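Local coordinates for uncharacterized protein (Mycobacterium tuberculosis, PDB 4Q6U) that is of unknown function but, with three sensor-type domains of the GAF and PAS clans in one chain, probably takes part in sensing or signalling, at residues Ala56-Thr61 with His89-Trp94; Arg77-Ile82 with Pro103-Pro108. All coordinates share one frame; numbering follows the deposited sequence.

Contact 1 of 2, residues Ala56-Thr61 with His89-Trp94; sequences AETLQT and HGVQVW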
# COMPACT_ATOMS: atom_id res chain seq x y z
N ALA B 56 34.73 13.62 13.30
CA ALA B 56 35.71 13.85 12.25
C ALA B 56 37.00 13.08 12.52
O ALA B 56 37.58 12.50 11.60
CB ALA B 56 36.00 15.34 12.12
N GLU B 57 37.43 13.07 13.78
CA GLU B 57 38.63 12.34 14.19
C GLU B 57 38.42 10.82 14.10
O GLU B 57 39.33 10.08 13.71
CB GLU B 57 39.04 12.73 15.61
N THR B 58 37.23 10.36 14.45
CA THR B 58 36.91 8.94 14.38
C THR B 58 36.98 8.45 12.94
O THR B 58 37.43 7.33 12.67
CB THR B 58 35.51 8.64 14.94
OG1 THR B 58 35.48 8.97 16.33
CG2 THR B 58 35.15 7.17 14.77
N LEU B 59 36.56 9.31 12.01
CA LEU B 59 36.68 9.00 10.59
C LEU B 59 38.15 8.91 10.20
O LEU B 59 38.56 8.00 9.49
CB LEU B 59 35.96 10.05 9.74
CG LEU B 59 34.44 10.10 9.87
CD1 LEU B 59 33.84 11.04 8.84
CD2 LEU B 59 33.87 8.71 9.74
N GLN B 60 38.94 9.86 10.69
CA GLN B 60 40.38 9.92 10.44
C GLN B 60 41.14 8.68 10.89
O GLN B 60 41.95 8.12 10.15
CB GLN B 60 40.97 11.13 11.15
CG GLN B 60 41.29 12.33 10.29
CD GLN B 60 41.88 13.45 11.12
OE1 GLN B 60 41.83 13.41 12.35
NE2 GLN B 60 42.46 14.45 10.46
N THR B 61 40.89 8.29 12.13
CA THR B 61 41.71 7.32 12.83
C THR B 61 41.19 5.90 12.75
O THR B 61 41.93 4.96 13.01
CB THR B 61 41.82 7.68 14.32
OG1 THR B 61 40.51 7.64 14.92
CG2 THR B 61 42.43 9.07 14.49
N HIS B 89 31.09 3.09 7.63
CA HIS B 89 29.72 3.38 7.24
C HIS B 89 29.09 4.43 8.14
O HIS B 89 28.15 5.14 7.74
CB HIS B 89 28.86 2.11 7.28
CG HIS B 89 29.07 1.22 6.11
ND1 HIS B 89 28.09 0.36 5.65
CD2 HIS B 89 30.13 1.04 5.29
CE1 HIS B 89 28.55 -0.31 4.60
NE2 HIS B 89 29.79 0.09 4.36
N GLY B 90 29.57 4.51 9.36
CA GLY B 90 29.02 5.46 10.31
C GLY B 90 29.79 5.51 11.61
O GLY B 90 30.80 4.81 11.78
N VAL B 91 29.32 6.36 12.51
CA VAL B 91 29.90 6.54 13.83
C VAL B 91 28.76 6.63 14.84
O VAL B 91 27.77 7.32 14.61
CB VAL B 91 30.77 7.83 13.90
CG1 VAL B 91 31.24 8.10 15.34
CG2 VAL B 91 31.95 7.74 12.95
N GLN B 92 28.90 5.92 15.96
CA GLN B 92 27.92 6.02 17.02
C GLN B 92 28.49 6.94 18.09
O GLN B 92 29.65 6.78 18.47
CB GLN B 92 27.58 4.66 17.60
CG GLN B 92 26.10 4.45 17.84
CD GLN B 92 25.75 3.00 18.05
OE1 GLN B 92 26.64 2.13 18.08
NE2 GLN B 92 24.46 2.72 18.21
N VAL B 93 27.70 7.90 18.55
CA VAL B 93 28.20 8.96 19.45
C VAL B 93 27.37 9.11 20.72
O VAL B 93 26.13 9.05 20.68
CB VAL B 93 28.25 10.32 18.73
CG1 VAL B 93 28.97 11.38 19.60
CG2 VAL B 93 28.93 10.20 17.39
N TRP B 94 28.05 9.31 21.85
CA TRP B 94 27.37 9.56 23.11
C TRP B 94 28.10 10.69 23.84
O TRP B 94 29.32 10.72 23.86
CB TRP B 94 27.35 8.30 23.97
CG TRP B 94 26.80 8.51 25.34
CD1 TRP B 94 25.51 8.34 25.74
CD2 TRP B 94 27.53 8.94 26.49
NE1 TRP B 94 25.39 8.64 27.08
CE2 TRP B 94 26.62 9.01 27.56
CE3 TRP B 94 28.87 9.27 26.73
CZ2 TRP B 94 26.99 9.40 28.85
CZ3 TRP B 94 29.24 9.67 28.01
CH2 TRP B 94 28.31 9.72 29.05
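Thr58 and Val91 meet where the helix 48-61 lies against one face of the six-stranded antiparallel sheet of the N-terminal domain, a helix-on-sheet layer in a domain whose family belongs to the GAF clan. The contact is small and apolar, burying 117 Å² in all, and the nearest CA atoms, those of Thr58 and Val91, are 7.4 Å apart.

Methyl packing carries it. The side chains of Thr58 and Val91 meet end-on, tip to tip, with Thr58 CG2 3.7 Å from Val91 CG2 and 4.1 Å from Val91 CG1, so that the threonine methyl touches both branches of the valine. Leu59, the next residue of the helix, adds a second touch: its side chain slants across that of Val91 and brings CD2 to 3.9 Å from Val91 CG2. That one valine methyl is thus shared by two consecutive helix residues.

The polar bonds lie to the side of this packing. In Thr58, a chi1 of -64° puts OG1 beside the backbone N and CG2 anti to it, so the methyl faces the strand while OG1 bonds to Ala54 O one turn back and to Thr78 OG1 on strand 74-82. On Val91's own strand, a classic beta bulge places His89 and Gly90 together opposite Val81. At the helix end, Glu57 O accepts from both Thr61 N and Thr61 OG1; the hydroxyl, 3.0 Å from Glu57 O, sits above the carbonyl plane, 36° out of it.

Contact 2 of 2, residues Arg77-Ile82 with Pro103-Pro108; sequences RTEPVI and PDRPIP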
# COMPACT_ATOMS: atom_id res chain seq x y z
N ARG B 77 32.02 10.21 23.44
CA ARG B 77 32.53 8.89 23.11
C ARG B 77 32.03 8.48 21.74
O ARG B 77 30.85 8.64 21.43
CB ARG B 77 32.14 7.87 24.17
CG ARG B 77 32.54 8.31 25.57
CD ARG B 77 32.34 7.20 26.57
NE ARG B 77 32.93 5.95 26.10
CZ ARG B 77 33.42 5.01 26.90
NH1 ARG B 77 33.38 5.18 28.22
NH2 ARG B 77 33.94 3.90 26.39
N THR B 78 32.95 8.00 20.91
CA THR B 78 32.60 7.60 19.57
C THR B 78 33.02 6.15 19.28
O THR B 78 34.07 5.69 19.72
CB THR B 78 33.23 8.53 18.52
OG1 THR B 78 34.64 8.64 18.76
CG2 THR B 78 32.60 9.91 18.57
N GLU B 79 32.16 5.47 18.53
CA GLU B 79 32.37 4.09 18.11
C GLU B 79 32.22 4.03 16.60
O GLU B 79 31.14 4.32 16.08
CB GLU B 79 31.36 3.16 18.78
CG GLU B 79 31.50 3.05 20.28
CD GLU B 79 32.81 2.43 20.69
OE1 GLU B 79 33.29 1.53 19.97
OE2 GLU B 79 33.37 2.84 21.72
N PRO B 80 33.30 3.67 15.90
CA PRO B 80 33.22 3.52 14.44
C PRO B 80 32.32 2.36 14.05
O PRO B 80 32.25 1.36 14.78
CB PRO B 80 34.68 3.25 14.05
CG PRO B 80 35.26 2.60 15.24
CD PRO B 80 34.65 3.36 16.40
N VAL B 81 31.62 2.49 12.93
CA VAL B 81 30.92 1.36 12.35
C VAL B 81 31.61 1.03 11.04
O VAL B 81 31.45 1.75 10.04
CB VAL B 81 29.43 1.64 12.10
CG1 VAL B 81 28.71 0.35 11.75
CG2 VAL B 81 28.80 2.27 13.34
N ILE B 82 32.40 -0.03 11.04
CA ILE B 82 33.28 -0.31 9.92
C ILE B 82 32.92 -1.62 9.25
O ILE B 82 32.87 -2.66 9.89
CB ILE B 82 34.75 -0.34 10.38
CG1 ILE B 82 35.08 0.97 11.10
CG2 ILE B 82 35.67 -0.56 9.19
CD1 ILE B 82 36.50 1.04 11.66
N PRO B 103 24.72 4.49 28.44
CA PRO B 103 23.74 3.40 28.37
C PRO B 103 24.24 2.26 27.50
O PRO B 103 25.22 2.44 26.77
CB PRO B 103 22.53 4.07 27.73
CG PRO B 103 23.13 5.12 26.86
CD PRO B 103 24.30 5.65 27.65
N ASP B 104 23.59 1.11 27.57
CA ASP B 104 23.90 0.01 26.67
C ASP B 104 23.86 0.52 25.23
O ASP B 104 23.00 1.33 24.87
CB ASP B 104 22.92 -1.16 26.86
CG ASP B 104 23.05 -1.81 28.23
OD1 ASP B 104 24.14 -1.73 28.83
OD2 ASP B 104 22.05 -2.40 28.70
N ARG B 105 24.81 0.08 24.42
CA ARG B 105 24.92 0.58 23.06
C ARG B 105 24.23 -0.35 22.08
O ARG B 105 24.57 -1.53 22.00
CB ARG B 105 26.40 0.75 22.67
CG ARG B 105 26.60 1.43 21.33
CD ARG B 105 28.06 1.72 21.05
NE ARG B 105 28.88 0.51 21.07
CZ ARG B 105 29.04 -0.30 20.03
NH1 ARG B 105 28.43 -0.04 18.88
NH2 ARG B 105 29.81 -1.37 20.15
N PRO B 106 23.24 0.18 21.34
CA PRO B 106 22.59 -0.64 20.31
C PRO B 106 23.61 -1.02 19.25
O PRO B 106 24.33 -0.14 18.78
CB PRO B 106 21.51 0.28 19.73
CG PRO B 106 21.36 1.41 20.71
CD PRO B 106 22.72 1.55 21.36
N ILE B 107 23.69 -2.30 18.89
CA ILE B 107 24.71 -2.71 17.93
C ILE B 107 24.26 -2.46 16.50
O ILE B 107 23.29 -3.08 16.03
CB ILE B 107 25.09 -4.20 18.08
CG1 ILE B 107 25.31 -4.57 19.55
CG2 ILE B 107 26.36 -4.49 17.28
CD1 ILE B 107 26.38 -3.75 20.24
N PRO B 108 24.95 -1.56 15.80
CA PRO B 108 24.65 -1.29 14.39
C PRO B 108 25.25 -2.37 13.51
O PRO B 108 26.27 -2.94 13.88
CB PRO B 108 25.31 0.08 14.14
CG PRO B 108 25.98 0.47 15.45
CD PRO B 108 26.11 -0.78 16.25
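This is a strand-to-linker contact: alternate residues of strand 74-82, Glu79 and Val81, meet Arg105 and Pro108 of the extended segment 103-108, which leads from the N-terminal sheet toward strand 109-114 of the next one. It is partly buried, takes up 168 Å², and consists of one charged pair and one apolar pair.

In the charged pair the touching is done by aliphatic carbon. Glu79 crosses Arg105 at a slant, and its CG lies over one face of the guanidinium, 3.7 Å from Arg105 NE and 3.8 Å from Arg105 CD. Ile107 of the same segment approaches the opposite face, its CD1 4.0 Å above the Arg105 guanidinium plane, so hydrocarbon lies near both faces, in each case toward the rim. The Glu79 chain bends at chi2 (-65°), which folds the carboxylate back instead of letting it run straight on past CG. The carboxylate and guanidinium planes are 24° apart. Even so, Glu79 OE1 stays 4.5 Å from Arg105 NH2 and far from the guanidinium plane; the two charges probably attract at long range, without a salt bridge. Each group is bonded elsewhere, Glu79 OE1 to Ser64 OG and Arg105 NH1 to Gln92 OE1.

The apolar pair is looser. Val81 brings both methyls up to the Pro108 ring: CG2 is 4.0 Å from Pro108 CG, while CG1 is 4.2 Å from Pro108 CB.

Strand 88-97 pairs with strand 74-82 and also holds the linker, since Gln92 bonds through NE2 to Pro106 O and touches Pro108. The linker therefore runs over the sheet face that carries Glu79, Val81 and Gln92, whereas the intervening Thr78 and Pro80 touch helix 48-61 on the other face.

How the contacts relate
Contacts 1 and 2, with centres 10 Å apart, occupy the two faces of one antiparallel strand pair, 74-82 with 88-97. Alternation along the strands divides the residues, Val91 and Thr78 turning to the helix while Gln92, Glu79 and Val81 turn to the linker. Two polar ties join the contacts directly. Helix 48-61 is tied to strand 74-82 by Thr58 OG1, 2.6 Å from Thr78 OG1 in a probable hydrogen bond, and the strands are tied to each other by Gly90 O, 2.7 Å from Val81 N in another. The strand pair thus lies between helix 48-61 and segment 103-108, which leads into strand 109-114 of the middle domain's sheet.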